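PDB 1IOO: ribonuclease S-F11 from Nicotiana alata, which cleaves RNA as a T2-type ribonuclease of the style and is associated with the rejection of self pollen in gametophytic self-incompatibility. Local coordinates for residues 50-55 against 86-91; 65-70 against 82-87. All coordinates share one frame; numbering follows the deposited sequence.

How the contacts relate
Both contacts use helix 82-92 and lie on the same side of the molecule's centre, about 10 Å apart between their own centres. Contact 2 is the buried one: residues 65-70, at and beyond the end of helix 57-66, meet the first residues of helix 82-92 through hydrogen bonds and stacked flat groups. Contact 1 sits at the surface, where the loop 50-55 lies along the next turns of that helix through apolar touches and one water. The two meet where Y54 OH probably hydrogen-bonds K85 NZ, at 2.7 Å, and where Y52 packs on W84. H91, the catalytic proton acceptor, belongs to the helix segment of contact 1.

Contact 1 of 2, residues 50-55 against 86-91; sequences PTYSYF and YQYIKH
The ring of Y88 leaves the helix with CG trans to its own backbone N (chi1 -176°), and Y52 does the same from the loop (chi1 -177°), which brings the two rings together obliquely beside P50. Y88 CE2 is the main point of touch: it lies 3.5 Å from P50 CB, with P50 CG equally near, as the proline ring and the tyrosine lie alongside each other, pointing opposite ways. Y52 adds CD1, 3.8 Å from Y88 CD2, which comes to the edge of the Y52 ring near its plane. Beyond them I89 CG1 stands 4.0 Å from P50 O. In the RNase T2 fold of this enzyme the contact lays an irregular loop, running from strand 30-37 to helix 57-66, along helix 82-92, the helix that carries the catalytic H91. Backbone T51 O approaches the edge of the Y88 ring, 3.6 Å from CE2. One water bridges the polar ends: it donates to T51 O at 3.2 Å and lies in the plane of the Y88 ring, 2.6 Å from OH. A leucine in place of Y88 lacks the hydroxyl and would probably leave the water with T51 O alone of the two, and P50 without much of the ring it packs on. The hydroxyl of Y52 is held elsewhere, by a hydrogen bond to Q81.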
loop_
_atom_site.group_PDB
_atom_site.type_symbol
_atom_site.label_atom_id
_atom_site.label_comp_id
_atom_site.label_asym_id
_atom_site.label_seq_id
_atom_site.Cartn_x
_atom_site.Cartn_y
_atom_site.Cartn_z
ATOM N N PRO A 50 19.629 5.890 4.968
ATOM C CA PRO A 50 20.234 4.800 4.198
ATOM C C PRO A 50 20.488 5.153 2.734
ATOM O O PRO A 50 19.617 5.698 2.056
ATOM C CB PRO A 50 19.215 3.685 4.349
ATOM C CG PRO A 50 17.920 4.447 4.294
ATOM C CD PRO A 50 18.188 5.649 5.175
ATOM N N THR A 51 21.682 4.831 2.247
ATOM C CA THR A 51 22.019 5.099 0.856
ATOM C C THR A 51 21.181 4.235 -0.072
ATOM O O THR A 51 20.995 3.045 0.171
ATOM C CB THR A 51 23.512 4.840 0.557
ATOM O OG1 THR A 51 23.898 3.559 1.074
ATOM C CG2 THR A 51 24.374 5.934 1.166
ATOM N N TYR A 52 20.656 4.846 -1.128
ATOM C CA TYR A 52 19.830 4.124 -2.081
ATOM C C TYR A 52 20.614 3.783 -3.334
ATOM O O TYR A 52 21.261 4.645 -3.928
ATOM C CB TYR A 52 18.613 4.963 -2.480
ATOM C CG TYR A 52 17.655 4.261 -3.433
ATOM C CD1 TYR A 52 16.662 3.404 -2.953
ATOM C CD2 TYR A 52 17.753 4.446 -4.811
ATOM C CE1 TYR A 52 15.791 2.753 -3.824
ATOM C CE2 TYR A 52 16.888 3.799 -5.688
ATOM C CZ TYR A 52 15.912 2.958 -5.188
ATOM O OH TYR A 52 15.056 2.321 -6.050
ATOM N N SER A 53 20.572 2.511 -3.713
ATOM C CA SER A 53 21.207 2.039 -4.930
ATOM C C SER A 53 20.144 1.752 -5.973
ATOM O O SER A 53 19.104 1.182 -5.657
ATOM C CB SER A 53 22.010 0.770 -4.649
ATOM O OG SER A 53 23.006 1.025 -3.678
ATOM N N TYR A 54 20.384 2.162 -7.212
ATOM C CA TYR A 54 19.393 1.969 -8.254
ATOM C C TYR A 54 19.277 0.507 -8.667
ATOM O O TYR A 54 20.271 -0.155 -8.964
ATOM C CB TYR A 54 19.704 2.888 -9.443
ATOM C CG TYR A 54 19.650 4.349 -9.039
ATOM C CD1 TYR A 54 20.752 4.972 -8.445
ATOM C CD2 TYR A 54 18.475 5.087 -9.172
ATOM C CE1 TYR A 54 20.681 6.294 -7.990
ATOM C CE2 TYR A 54 18.392 6.407 -8.719
ATOM C CZ TYR A 54 19.498 7.002 -8.129
ATOM O OH TYR A 54 19.418 8.299 -7.670
ATOM N N PHE A 55 18.046 0.007 -8.659
ATOM C CA PHE A 55 17.764 -1.374 -9.032
ATOM C C PHE A 55 17.896 -1.590 -10.538
ATOM O O PHE A 55 17.723 -0.667 -11.337
ATOM C CB PHE A 55 16.344 -1.767 -8.612
ATOM C CG PHE A 55 16.158 -1.905 -7.122
ATOM C CD1 PHE A 55 15.285 -1.063 -6.433
ATOM C CD2 PHE A 55 16.823 -2.903 -6.413
ATOM C CE1 PHE A 55 15.071 -1.213 -5.061
ATOM C CE2 PHE A 55 16.617 -3.061 -5.041
ATOM C CZ PHE A 55 15.737 -2.216 -4.364
ATOM N N TYR A 86 12.388 7.627 -2.404
ATOM C CA TYR A 86 11.739 8.402 -1.354
ATOM C C TYR A 86 11.184 7.495 -0.263
ATOM O O TYR A 86 11.383 7.741 0.930
ATOM C CB TYR A 86 10.604 9.242 -1.939
ATOM C CG TYR A 86 9.925 10.131 -0.931
ATOM C CD1 TYR A 86 10.647 11.103 -0.234
ATOM C CD2 TYR A 86 8.562 10.021 -0.683
ATOM C CE1 TYR A 86 10.021 11.946 0.682
ATOM C CE2 TYR A 86 7.924 10.860 0.231
ATOM C CZ TYR A 86 8.658 11.820 0.906
ATOM O OH TYR A 86 8.029 12.675 1.785
ATOM N N GLN A 87 10.501 6.432 -0.675
ATOM C CA GLN A 87 9.904 5.501 0.272
ATOM C C GLN A 87 10.966 4.789 1.098
ATOM O O GLN A 87 10.769 4.534 2.286
ATOM C CB GLN A 87 9.031 4.478 -0.468
ATOM C CG GLN A 87 7.760 5.090 -1.065
ATOM C CD GLN A 87 6.795 5.616 -0.008
ATOM O OE1 GLN A 87 6.135 6.634 -0.213
ATOM N NE2 GLN A 87 6.695 4.916 1.115
ATOM N N TYR A 88 12.097 4.476 0.473
ATOM C CA TYR A 88 13.178 3.798 1.183
ATOM C C TYR A 88 13.797 4.700 2.248
ATOM O O TYR A 88 14.041 4.271 3.373
ATOM C CB TYR A 88 14.270 3.345 0.212
ATOM C CG TYR A 88 15.365 2.561 0.896
ATOM C CD1 TYR A 88 15.067 1.384 1.578
ATOM C CD2 TYR A 88 16.690 2.998 0.874
ATOM C CE1 TYR A 88 16.055 0.655 2.225
ATOM C CE2 TYR A 88 17.693 2.276 1.522
ATOM C CZ TYR A 88 17.363 1.103 2.194
ATOM O OH TYR A 88 18.341 0.368 2.830
ATOM N N ILE A 89 14.058 5.952 1.890
ATOM C CA ILE A 89 14.668 6.884 2.826
ATOM C C ILE A 89 13.710 7.271 3.951
ATOM O O ILE A 89 14.111 7.361 5.111
ATOM C CB ILE A 89 15.165 8.144 2.091
ATOM C CG1 ILE A 89 16.335 7.756 1.187
ATOM C CG2 ILE A 89 15.587 9.218 3.086
ATOM C CD1 ILE A 89 16.821 8.854 0.304
ATOM N N LYS A 90 12.441 7.469 3.619
ATOM C CA LYS A 90 11.469 7.889 4.622
ATOM C C LYS A 90 10.990 6.731 5.506
ATOM O O LYS A 90 10.797 6.911 6.709
ATOM C CB LYS A 90 10.262 8.542 3.942
ATOM C CG LYS A 90 9.231 9.096 4.916
ATOM C CD LYS A 90 8.100 9.803 4.183
ATOM C CE LYS A 90 7.121 10.432 5.160
ATOM N NZ LYS A 90 6.055 11.193 4.452
ATOM N N HIS A 91 10.798 5.551 4.925
ATOM C CA HIS A 91 10.264 4.427 5.692
ATOM C C HIS A 91 11.250 3.277 5.833
ATOM O O HIS A 91 11.372 2.693 6.910
ATOM C CB HIS A 91 8.956 3.962 5.052
ATOM C CG HIS A 91 7.857 4.969 5.172
ATOM N ND1 HIS A 91 7.285 5.298 6.384
ATOM C CD2 HIS A 91 7.260 5.759 4.247
ATOM C CE1 HIS A 91 6.385 6.248 6.200
ATOM N NE2 HIS A 91 6.351 6.546 4.913
HETATM O O HOH W 1 20.839 0.818 2.421
#

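Contact 2 of 2, residues 65-70 against 82-87; sequences KHWMQL and PSWKYQ
Q69 reaches across to the start of helix 82-92: its side chain passes S83, lies along the W84 indole and ends at the helix backbone. CB passes near S83, 4.1 Å from OG. With CG trans to the carbonyl carbon (chi1 -54°) and the chain straight from there (chi2 169°), CG lies over the face of the five-membered ring of W84 as a CH-pi contact, 3.8 Å from the ring centroid. From CD outward the amide lies almost parallel to the indole, the planes only 8° apart, so that NE2 sits above the six-membered ring, near CZ2, CE2 and CH2. OE1 points to the helix backbone and accepts two N-H groups: the bond from S83 N is short, 2.9 Å, but bent, while that from W84 N is longer, 3.2 Å, and straighter. NE2 bonds in turn to G77 O, which should hold the amide against turning. W84 is gripped at its edge as well: NE1 donates to W67 O at 2.8 Å, nearly in the indole plane. That same edge is turned toward the face of the W67 indole in a T-shaped pair, with W84 CD1 3.6 Å from W67 CD1. Farther along, W67 CZ2 packs against Q87 CB at 3.9 Å. The two backbone N-H groups at the first turn of helix 82-92 are thus met by a glutamine side chain from another part of the chain, in the buried interior of the RNase T2 fold, where Q69 and L70 probably help bind the 3'-phosphate end of RNA and Q87 is probably part of the active site.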
loop_
_atom_site.group_PDB
_atom_site.type_symbol
_atom_site.label_atom_id
_atom_site.label_comp_id
_atom_site.label_asym_id
_atom_site.label_seq_id
_atom_site.Cartn_x
_atom_site.Cartn_y
_atom_site.Cartn_z
ATOM N N LYS A 65 6.297 -3.212 -12.024
ATOM C CA LYS A 65 4.965 -3.768 -12.143
ATOM C C LYS A 65 4.210 -3.728 -10.808
ATOM O O LYS A 65 3.141 -3.133 -10.715
ATOM C CB LYS A 65 5.022 -5.220 -12.638
ATOM C CG LYS A 65 3.658 -5.898 -12.677
ATOM C CD LYS A 65 3.760 -7.363 -13.085
ATOM C CE LYS A 65 2.388 -8.019 -13.046
ATOM N NZ LYS A 65 2.435 -9.463 -13.421
ATOM N N HIS A 66 4.795 -4.323 -9.775
ATOM C CA HIS A 66 4.120 -4.462 -8.483
ATOM C C HIS A 66 4.144 -3.197 -7.640
ATOM O O HIS A 66 3.279 -3.012 -6.787
ATOM C CB HIS A 66 4.721 -5.634 -7.719
ATOM C CG HIS A 66 4.502 -6.946 -8.399
ATOM N ND1 HIS A 66 5.512 -7.646 -9.027
ATOM C CD2 HIS A 66 3.368 -7.653 -8.607
ATOM C CE1 HIS A 66 5.004 -8.727 -9.592
ATOM N NE2 HIS A 66 3.705 -8.755 -9.353
ATOM N N TRP A 67 5.150 -2.357 -7.847
ATOM C CA TRP A 67 5.269 -1.086 -7.134
ATOM C C TRP A 67 5.367 0.049 -8.144
ATOM O O TRP A 67 6.192 0.952 -8.020
ATOM C CB TRP A 67 6.519 -1.097 -6.239
ATOM C CG TRP A 67 6.522 -0.076 -5.112
ATOM C CD1 TRP A 67 6.016 1.197 -5.141
ATOM C CD2 TRP A 67 7.122 -0.235 -3.820
ATOM N NE1 TRP A 67 6.268 1.838 -3.947
ATOM C CE2 TRP A 67 6.946 0.981 -3.120
ATOM C CE3 TRP A 67 7.794 -1.287 -3.187
ATOM C CZ2 TRP A 67 7.417 1.172 -1.817
ATOM C CZ3 TRP A 67 8.264 -1.098 -1.893
ATOM C CH2 TRP A 67 8.072 0.124 -1.223
ATOM N N MET A 68 4.510 -0.011 -9.156
ATOM C CA MET A 68 4.535 0.972 -10.221
ATOM C C MET A 68 4.478 2.389 -9.677
ATOM O O MET A 68 3.630 2.714 -8.845
ATOM C CB MET A 68 3.373 0.737 -11.188
ATOM C CG MET A 68 3.521 1.491 -12.502
ATOM S SD MET A 68 2.208 1.137 -13.684
ATOM C CE MET A 68 2.584 -0.566 -14.155
ATOM N N GLN A 69 5.411 3.220 -10.130
ATOM C CA GLN A 69 5.443 4.623 -9.740
ATOM C C GLN A 69 4.528 5.409 -10.673
ATOM O O GLN A 69 4.960 5.964 -11.680
ATOM C CB GLN A 69 6.887 5.112 -9.793
ATOM C CG GLN A 69 7.817 4.233 -8.949
ATOM C CD GLN A 69 9.282 4.521 -9.187
ATOM O OE1 GLN A 69 9.941 5.177 -8.380
ATOM N NE2 GLN A 69 9.802 4.033 -10.307
ATOM N N LEU A 70 3.247 5.406 -10.320
ATOM C CA LEU A 70 2.166 5.968 -11.124
ATOM C C LEU A 70 2.336 7.441 -11.491
ATOM O O LEU A 70 1.809 7.874 -12.512
ATOM C CB LEU A 70 0.842 5.777 -10.381
ATOM C CG LEU A 70 0.479 4.318 -10.088
ATOM C CD1 LEU A 70 -0.748 4.272 -9.189
ATOM C CD2 LEU A 70 0.232 3.580 -11.395
ATOM N N PRO A 82 12.404 7.637 -8.498
ATOM C CA PRO A 82 12.089 8.654 -7.491
ATOM C C PRO A 82 11.223 8.214 -6.313
ATOM O O PRO A 82 11.503 8.574 -5.169
ATOM C CB PRO A 82 11.441 9.760 -8.317
ATOM C CG PRO A 82 10.754 9.003 -9.404
ATOM C CD PRO A 82 11.771 7.959 -9.792
ATOM N N SER A 83 10.168 7.454 -6.579
ATOM C CA SER A 83 9.270 7.049 -5.509
ATOM C C SER A 83 9.860 5.947 -4.653
ATOM O O SER A 83 9.699 5.961 -3.434
ATOM C CB SER A 83 7.910 6.642 -6.067
ATOM O OG SER A 83 7.322 7.758 -6.705
ATOM N N TRP A 84 10.530 4.984 -5.278
ATOM C CA TRP A 84 11.159 3.922 -4.512
ATOM C C TRP A 84 12.221 4.499 -3.590
ATOM O O TRP A 84 12.323 4.107 -2.426
ATOM C CB TRP A 84 11.773 2.865 -5.435
ATOM C CG TRP A 84 10.757 2.227 -6.326
ATOM C CD1 TRP A 84 9.418 2.061 -6.059
ATOM C CD2 TRP A 84 10.968 1.709 -7.649
ATOM N NE1 TRP A 84 8.792 1.488 -7.140
ATOM C CE2 TRP A 84 9.714 1.261 -8.125
ATOM C CE3 TRP A 84 12.092 1.584 -8.479
ATOM C CZ2 TRP A 84 9.550 0.700 -9.397
ATOM C CZ3 TRP A 84 11.928 1.023 -9.752
ATOM C CH2 TRP A 84 10.663 0.591 -10.192
ATOM N N LYS A 85 13.001 5.446 -4.107
ATOM C CA LYS A 85 14.035 6.085 -3.306
ATOM C C LYS A 85 13.424 6.844 -2.130
ATOM O O LYS A 85 13.877 6.717 -0.997
ATOM C CB LYS A 85 14.869 7.065 -4.144
ATOM C CG LYS A 85 15.953 7.760 -3.311
ATOM C CD LYS A 85 16.610 8.932 -4.031
ATOM C CE LYS A 85 17.448 8.489 -5.201
ATOM N NZ LYS A 85 18.218 9.655 -5.724
ATOM N N TYR A 86 12.388 7.627 -2.404
ATOM C CA TYR A 86 11.739 8.402 -1.354
ATOM C C TYR A 86 11.184 7.495 -0.263
ATOM O O TYR A 86 11.383 7.741 0.930
ATOM C CB TYR A 86 10.604 9.242 -1.939
ATOM C CG TYR A 86 9.925 10.131 -0.931
ATOM C CD1 TYR A 86 10.647 11.103 -0.234
ATOM C CD2 TYR A 86 8.562 10.021 -0.683
ATOM C CE1 TYR A 86 10.021 11.946 0.682
ATOM C CE2 TYR A 86 7.924 10.860 0.231
ATOM C CZ TYR A 86 8.658 11.820 0.906
ATOM O OH TYR A 86 8.029 12.675 1.785
ATOM N N GLN A 87 10.501 6.432 -0.675
ATOM C CA GLN A 87 9.904 5.501 0.272
ATOM C C GLN A 87 10.966 4.789 1.098
ATOM O O GLN A 87 10.769 4.534 2.286
ATOM C CB GLN A 87 9.031 4.478 -0.468
ATOM C CG GLN A 87 7.760 5.090 -1.065
ATOM C CD GLN A 87 6.795 5.616 -0.008
ATOM O OE1 GLN A 87 6.135 6.634 -0.213
ATOM N NE2 GLN A 87 6.695 4.916 1.115
#